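Local coordinates for metallo-carboxypeptidase (Pseudomonas aeruginosa, PDB 4A39), which is a zinc-dependent metallocarboxypeptidase of the M14 family, related to mammalian cytosolic carboxypeptidases, that probably removes C-terminal residues from peptides, at residues R128-R133 with A186-E191; I176-P181 with V217-P222. All blocks are in the same frame, centred on the assembly; numbering follows the deposited sequence.

Interaction 1 of 2, residues R128-R133 with A186-E191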
loop_
_atom_site.group_PDB
_atom_site.type_symbol
_atom_site.label_atom_id
_atom_site.label_comp_id
_atom_site.label_asym_id
_atom_site.label_seq_id
_atom_site.Cartn_x
_atom_site.Cartn_y
_atom_site.Cartn_z
ATOM N N ARG A 128 -5.461 -11.729 -3.625
ATOM C CA ARG A 128 -6.855 -11.363 -3.817
ATOM C C ARG A 128 -7.712 -12.327 -3.003
ATOM O O ARG A 128 -8.860 -12.020 -2.669
ATOM C CB ARG A 128 -7.242 -11.429 -5.297
ATOM C CG ARG A 128 -6.430 -10.527 -6.224
ATOM C CD ARG A 128 -6.513 -9.069 -5.802
ATOM N NE ARG A 128 -5.540 -8.749 -4.758
ATOM C CZ ARG A 128 -5.729 -7.832 -3.812
ATOM N NH1 ARG A 128 -6.858 -7.136 -3.764
ATOM N NH2 ARG A 128 -4.779 -7.606 -2.912
ATOM N N GLU A 129 -7.165 -13.507 -2.704
ATOM C CA GLU A 129 -7.906 -14.473 -1.901
ATOM C C GLU A 129 -8.007 -13.908 -0.497
ATOM O O GLU A 129 -9.055 -14.005 0.140
ATOM C CB GLU A 129 -7.222 -15.849 -1.902
ATOM C CG GLU A 129 -7.278 -16.536 -3.266
ATOM C CD GLU A 129 -6.909 -18.012 -3.237
ATOM O OE1 GLU A 129 -5.894 -18.372 -2.604
ATOM O OE2 GLU A 129 -7.635 -18.814 -3.866
ATOM N N ARG A 130 -6.926 -13.294 -0.022
ATOM C CA ARG A 130 -6.933 -12.693 1.305
ATOM C C ARG A 130 -7.875 -11.493 1.262
ATOM O O ARG A 130 -8.558 -11.192 2.241
ATOM C CB ARG A 130 -5.524 -12.244 1.714
ATOM C CG ARG A 130 -5.423 -11.905 3.192
ATOM C CD ARG A 130 -4.029 -11.472 3.619
ATOM N NE ARG A 130 -3.975 -11.298 5.068
ATOM C CZ ARG A 130 -3.718 -12.275 5.934
ATOM N NH1 ARG A 130 -3.473 -13.505 5.502
ATOM N NH2 ARG A 130 -3.732 -12.027 7.237
ATOM N N HIS A 131 -7.908 -10.811 0.118
ATOM C CA HIS A 131 -8.779 -9.652 -0.060
ATOM C C HIS A 131 -10.228 -10.084 0.126
ATOM O O HIS A 131 -11.012 -9.411 0.801
ATOM C CB HIS A 131 -8.606 -9.060 -1.464
ATOM C CG HIS A 131 -9.585 -7.974 -1.788
ATOM N ND1 HIS A 131 -9.438 -6.679 -1.338
ATOM C CD2 HIS A 131 -10.740 -7.997 -2.494
ATOM C CE1 HIS A 131 -10.460 -5.951 -1.753
ATOM N NE2 HIS A 131 -11.266 -6.727 -2.456
ATOM N N ALA A 132 -10.585 -11.210 -0.484
ATOM C CA ALA A 132 -11.943 -11.719 -0.375
ATOM C C ALA A 132 -12.276 -11.996 1.082
ATOM O O ALA A 132 -13.370 -11.675 1.548
ATOM C CB ALA A 132 -12.101 -12.983 -1.208
ATOM N N ARG A 133 -11.330 -12.587 1.808
ATOM C CA ARG A 133 -11.549 -12.890 3.215
ATOM C C ARG A 133 -11.722 -11.613 4.035
ATOM O O ARG A 133 -12.534 -11.566 4.961
ATOM C CB ARG A 133 -10.390 -13.718 3.773
ATOM C CG ARG A 133 -10.326 -15.135 3.213
ATOM C CD ARG A 133 -9.441 -16.044 4.064
ATOM N NE ARG A 133 -8.029 -15.670 4.028
ATOM C CZ ARG A 133 -7.222 -15.879 2.991
ATOM N NH1 ARG A 133 -7.681 -16.463 1.890
ATOM N NH2 ARG A 133 -5.950 -15.514 3.059
ATOM N N ALA A 186 0.008 -1.439 1.580
ATOM C CA ALA A 186 -1.220 -0.650 1.595
ATOM C C ALA A 186 -2.470 -1.428 2.015
ATOM O O ALA A 186 -3.204 -0.989 2.904
ATOM C CB ALA A 186 -1.437 0.006 0.237
ATOM N N GLU A 187 -2.736 -2.575 1.398
ATOM C CA GLU A 187 -3.923 -3.310 1.816
ATOM C C GLU A 187 -3.719 -3.935 3.204
ATOM O O GLU A 187 -4.688 -4.160 3.926
ATOM C CB GLU A 187 -4.347 -4.362 0.775
ATOM C CG GLU A 187 -5.601 -5.129 1.204
ATOM C CD GLU A 187 -6.480 -5.597 0.050
ATOM O OE1 GLU A 187 -5.958 -5.867 -1.052
ATOM O OE2 GLU A 187 -7.706 -5.707 0.261
ATOM N N TRP A 188 -2.472 -4.211 3.587
ATOM C CA TRP A 188 -2.230 -4.749 4.926
ATOM C C TRP A 188 -2.711 -3.693 5.921
ATOM O O TRP A 188 -3.337 -4.010 6.936
ATOM C CB TRP A 188 -0.742 -5.046 5.152
ATOM C CG TRP A 188 -0.306 -6.369 4.588
ATOM C CD1 TRP A 188 0.471 -6.579 3.482
ATOM C CD2 TRP A 188 -0.626 -7.666 5.105
ATOM N NE1 TRP A 188 0.655 -7.925 3.282
ATOM C CE2 TRP A 188 -0.008 -8.616 4.261
ATOM C CE3 TRP A 188 -1.376 -8.119 6.200
ATOM C CZ2 TRP A 188 -0.114 -9.997 4.476
ATOM C CZ3 TRP A 188 -1.484 -9.494 6.416
ATOM C CH2 TRP A 188 -0.853 -10.416 5.555
ATOM N N PHE A 189 -2.414 -2.432 5.617
ATOM C CA PHE A 189 -2.830 -1.298 6.449
ATOM C C PHE A 189 -4.359 -1.335 6.592
ATOM O O PHE A 189 -4.903 -1.147 7.682
ATOM C CB PHE A 189 -2.370 0.010 5.778
ATOM C CG PHE A 189 -2.881 1.280 6.432
ATOM C CD1 PHE A 189 -4.188 1.716 6.212
ATOM C CD2 PHE A 189 -2.037 2.070 7.207
ATOM C CE1 PHE A 189 -4.644 2.921 6.751
ATOM C CE2 PHE A 189 -2.481 3.281 7.749
ATOM C CZ PHE A 189 -3.788 3.708 7.519
ATOM N N MET A 190 -5.050 -1.586 5.485
ATOM C CA MET A 190 -6.509 -1.643 5.497
ATOM C C MET A 190 -7.025 -2.808 6.341
ATOM O O MET A 190 -8.050 -2.682 7.012
ATOM C CB MET A 190 -7.043 -1.758 4.068
ATOM C CG MET A 190 -6.637 -0.601 3.159
ATOM S SD MET A 190 -7.231 1.021 3.722
ATOM C CE MET A 190 -8.954 0.937 3.237
ATOM N N GLU A 191 -6.328 -3.941 6.310
ATOM C CA GLU A 191 -6.750 -5.094 7.106
ATOM C C GLU A 191 -6.706 -4.756 8.600
ATOM O O GLU A 191 -7.592 -5.146 9.357
ATOM C CB GLU A 191 -5.862 -6.316 6.824
ATOM C CG GLU A 191 -6.209 -7.531 7.689
ATOM C CD GLU A 191 -5.410 -8.769 7.331
ATOM O OE1 GLU A 191 -5.453 -9.187 6.156
ATOM O OE2 GLU A 191 -4.745 -9.329 8.227
#

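Interaction 2 of 2, residues I176-P181 with V217-P222. With ZN (zinc ion), chain C; GEM ((2-guanidinoethylmercapto)succinic acid), chain D.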
loop_
_atom_site.group_PDB
_atom_site.type_symbol
_atom_site.label_atom_id
_atom_site.label_comp_id
_atom_site.label_asym_id
_atom_site.label_seq_id
_atom_site.Cartn_x
_atom_site.Cartn_y
_atom_site.Cartn_z
ATOM N N ILE A 176 -8.503 5.044 0.899
ATOM C CA ILE A 176 -8.369 4.120 -0.225
ATOM C C ILE A 176 -6.934 3.596 -0.250
ATOM O O ILE A 176 -6.001 4.281 0.192
ATOM C CB ILE A 176 -8.725 4.787 -1.582
ATOM C CG1 ILE A 176 -7.672 5.822 -1.967
ATOM C CG2 ILE A 176 -10.106 5.437 -1.488
ATOM C CD1 ILE A 176 -7.906 6.426 -3.333
ATOM N N ALA A 177 -6.754 2.389 -0.772
ATOM C CA ALA A 177 -5.426 1.786 -0.768
ATOM C C ALA A 177 -4.975 1.068 -2.029
ATOM O O ALA A 177 -5.779 0.604 -2.836
ATOM C CB ALA A 177 -5.327 0.819 0.408
ATOM N N GLN A 178 -3.655 0.982 -2.153
ATOM C CA GLN A 178 -2.968 0.286 -3.232
ATOM C C GLN A 178 -3.313 0.631 -4.676
ATOM O O GLN A 178 -3.556 -0.260 -5.492
ATOM C CB GLN A 178 -3.088 -1.234 -3.008
ATOM C CG GLN A 178 -1.764 -1.994 -3.195
ATOM C CD GLN A 178 -1.820 -3.427 -2.682
ATOM O OE1 GLN A 178 -2.258 -3.673 -1.562
ATOM N NE2 GLN A 178 -1.359 -4.379 -3.497
ATOM N N GLN A 179 -3.339 1.923 -4.996
ATOM C CA GLN A 179 -3.578 2.337 -6.378
ATOM C C GLN A 179 -2.431 1.768 -7.213
ATOM O O GLN A 179 -2.599 1.452 -8.390
ATOM C CB GLN A 179 -3.578 3.853 -6.510
ATOM C CG GLN A 179 -4.832 4.537 -6.029
ATOM C CD GLN A 179 -4.843 5.985 -6.456
ATOM O OE1 GLN A 179 -5.131 6.299 -7.617
ATOM N NE2 GLN A 179 -4.496 6.878 -5.535
ATOM N N HIS A 180 -1.254 1.673 -6.600
ATOM C CA HIS A 180 -0.079 1.102 -7.258
ATOM C C HIS A 180 -0.027 -0.328 -6.726
ATOM O O HIS A 180 0.235 -0.554 -5.545
ATOM C CB HIS A 180 1.164 1.907 -6.877
ATOM C CG HIS A 180 1.144 3.305 -7.413
ATOM N ND1 HIS A 180 1.454 4.406 -6.644
ATOM C CD2 HIS A 180 0.839 3.781 -8.643
ATOM C CE1 HIS A 180 1.339 5.499 -7.376
ATOM N NE2 HIS A 180 0.967 5.148 -8.593
ATOM N N PRO A 181 -0.277 -1.315 -7.607
ATOM C CA PRO A 181 -0.300 -2.741 -7.269
ATOM C C PRO A 181 0.851 -3.346 -6.482
ATOM O O PRO A 181 0.634 -4.250 -5.674
ATOM C CB PRO A 181 -0.499 -3.412 -8.627
ATOM C CG PRO A 181 0.222 -2.494 -9.557
ATOM C CD PRO A 181 -0.255 -1.134 -9.072
ATOM N N VAL A 217 -11.889 1.732 0.709
ATOM C CA VAL A 217 -11.644 0.978 -0.519
ATOM C C VAL A 217 -10.362 0.189 -0.266
ATOM O O VAL A 217 -9.265 0.712 -0.438
ATOM C CB VAL A 217 -11.423 1.892 -1.744
ATOM C CG1 VAL A 217 -11.079 1.040 -2.961
ATOM C CG2 VAL A 217 -12.681 2.713 -2.028
ATOM N N PRO A 218 -10.488 -1.080 0.161
ATOM C CA PRO A 218 -9.354 -1.966 0.454
ATOM C C PRO A 218 -8.317 -2.133 -0.655
ATOM O O PRO A 218 -7.124 -2.268 -0.371
ATOM C CB PRO A 218 -10.032 -3.284 0.810
ATOM C CG PRO A 218 -11.297 -2.826 1.463
ATOM C CD PRO A 218 -11.758 -1.732 0.530
ATOM N N ASN A 219 -8.761 -2.157 -1.910
ATOM C CA ASN A 219 -7.815 -2.289 -3.018
ATOM C C ASN A 219 -8.298 -1.611 -4.295
ATOM O O ASN A 219 -9.306 -1.999 -4.895
ATOM C CB ASN A 219 -7.490 -3.759 -3.292
ATOM C CG ASN A 219 -6.287 -3.917 -4.202
ATOM O OD1 ASN A 219 -6.362 -3.647 -5.400
ATOM N ND2 ASN A 219 -5.160 -4.335 -3.630
ATOM N N MET A 220 -7.546 -0.594 -4.702
ATOM C CA MET A 220 -7.848 0.214 -5.879
ATOM C C MET A 220 -7.364 -0.333 -7.213
ATOM O O MET A 220 -7.680 0.246 -8.250
ATOM C CB MET A 220 -7.236 1.608 -5.718
ATOM C CG MET A 220 -7.941 2.538 -4.746
ATOM S SD MET A 220 -9.534 3.083 -5.374
ATOM C CE MET A 220 -9.009 4.053 -6.795
ATOM N N ASN A 221 -6.606 -1.425 -7.197
ATOM C CA ASN A 221 -6.054 -1.970 -8.441
ATOM C C ASN A 221 -5.941 -3.491 -8.386
ATOM O O ASN A 221 -4.838 -4.041 -8.380
ATOM C CB ASN A 221 -4.661 -1.367 -8.673
ATOM C CG ASN A 221 -4.234 -1.393 -10.131
ATOM O OD1 ASN A 221 -4.649 -2.256 -10.912
ATOM N ND2 ASN A 221 -3.373 -0.450 -10.499
ATOM N N PRO A 222 -7.082 -4.195 -8.348
ATOM C CA PRO A 222 -7.054 -5.660 -8.293
ATOM C C PRO A 222 -6.374 -6.317 -9.487
ATOM O O PRO A 222 -5.715 -7.346 -9.329
ATOM C CB PRO A 222 -8.532 -6.035 -8.175
ATOM C CG PRO A 222 -9.232 -4.901 -8.858
ATOM C CD PRO A 222 -8.467 -3.696 -8.354
HETATM ZN ZN ZN C . 2.214 4.543 -4.697
HETATM C C8 GEM D . 3.363 9.086 -4.929
HETATM S S7 GEM D . 1.853 9.087 -3.895
HETATM C C6 GEM D . 1.887 10.800 -3.253
HETATM C C5 GEM D . 3.288 11.400 -3.111
HETATM N N3 GEM D . 3.864 11.684 -4.433
HETATM C C1 GEM D . 4.106 12.946 -4.785
HETATM N N4 GEM D . 3.813 13.931 -3.940
HETATM N N2 GEM D . 4.628 13.228 -5.974
HETATM C C9 GEM D . 3.046 8.750 -6.388
HETATM O O14 GEM D . 1.842 8.630 -6.708
HETATM O O15 GEM D . 4.020 8.618 -7.156
HETATM C C10 GEM D . 4.410 8.123 -4.367
HETATM C C11 GEM D . 3.907 6.676 -4.355
HETATM O O12 GEM D . 3.991 6.046 -3.277
HETATM O O13 GEM D . 3.465 6.225 -5.432
HETATM O O HOH W 1 -3.367 -3.140 -5.933
#

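Interaction 1 of 2, residues R128-R133 with A186-E191
Arg128, Arg130 and His131 reach from the first turns of helix 128-138 to two carboxylates, Glu187 and Glu191, one turn apart on helix 185-196 of the zinc carboxypeptidase fold. The segments run nearly parallel, 21° apart, with axes 11.4 Å from each other, so long polar side chains make the contact. Arg128, bent at chi2 and chi3, presents NH1 and NH2 end-on to a single oxygen, Glu187 OE1; the shorter bond, from NH2, is 2.8 Å. The other oxygen, OE2, offers its syn lone pair to His131, whose ring stands 67° from the carboxylate plane. With Arg128 and His131 both donating to it, the buried Glu187 carboxylate is probably ionised. Arg130 instead grips Glu191 side-on and nearly coplanar: NE meets OE1 at 2.8 Å and NH2 meets OE2 at 3.0 Å. Its chain, extended from CG to NE, brings the guanidinium against the Trp188 ring, whose CH2 lies over one guanidinium face, 3.3 Å from Arg130 NE, with the planes 38° apart. Trp188 NE1 donates to Glu124 O, while Glu191 also meets Tyr126 and Lys370. His131 ND1 lies only 2.5 Å from Glu187 OE2, in a nearly straight bond.

Interaction 2 of 2, residues I176-P181 with V217-P222
The Gln178 and Asn219 side chains cross obliquely with their amide planes 66° apart, Asn219 ND2 packing 3.6 Å from Gln178 CD; both amides hydrogen-bond to Glu187. The Asn221 amide instead works in its own plane, where ND2 gives a nearly straight hydrogen bond to Gln179 O at 2.9 Å and also packs against Pro181 CD. At the edge of the His180 ring, in plane but a distant 4.1 Å from His180 NE2, lies carboxylate oxygen O14 of the inhibitor; ND1 binds the zinc ion at 2.1 Å, and NE2 is hydrogen-bonded to Asp238. Glu183, His273 and inhibitor O13 also coordinate the metal.

Behind this site, two neighbouring parallel strands end. Ile176 pairs with Val217, their side chains side by side and pointing the same way. Ala177 N then donates to Val217 O, and Ala177 O accepts from Met220 N at 2.8 Å. With CG anti to the carbonyl carbon (chi1 -74°), Met220 packs its CB and CG alongside Gln179 CG; the polar end of Gln179 reaches Asn240, Asp271 and Trp243. Asn219 OD1 closes an Asx turn by accepting from Asn221 N, and Asn221 is the N-cap of helix 222-226, its OD1 receiving Gly224 N. A water lies between Gln178 O and Asn221 O. Backbone carbonyls on either side of His180 are therefore engaged, Gln179 O by Asn221 and Pro181 O by Gln178 NE2, consistent with a firmly shaped loop presenting the histidine to zinc.

In the fold
After the N-terminal nine-stranded sheet the chain enters helix 128-138, then strands 144-151, 157-163 and 171-177, the metal-binding loop and helix 185-196; interaction 1 closes this span by bringing the two helices together. Interaction 2 begins within that span, at the end of strand 171-177, and closes beyond it, where the chain has passed through helix 203-211 and strand 212-217. The two closures therefore cross, their segments alternating along the chain. They also touch in space: Asn219 ND2 probably donates to Glu187 OE1, and Glu187 N to Gln178 OE1, while Met190 packs on Ala177. Together they tie both helices to the strand ends of the seven-stranded sheet beside the zinc site.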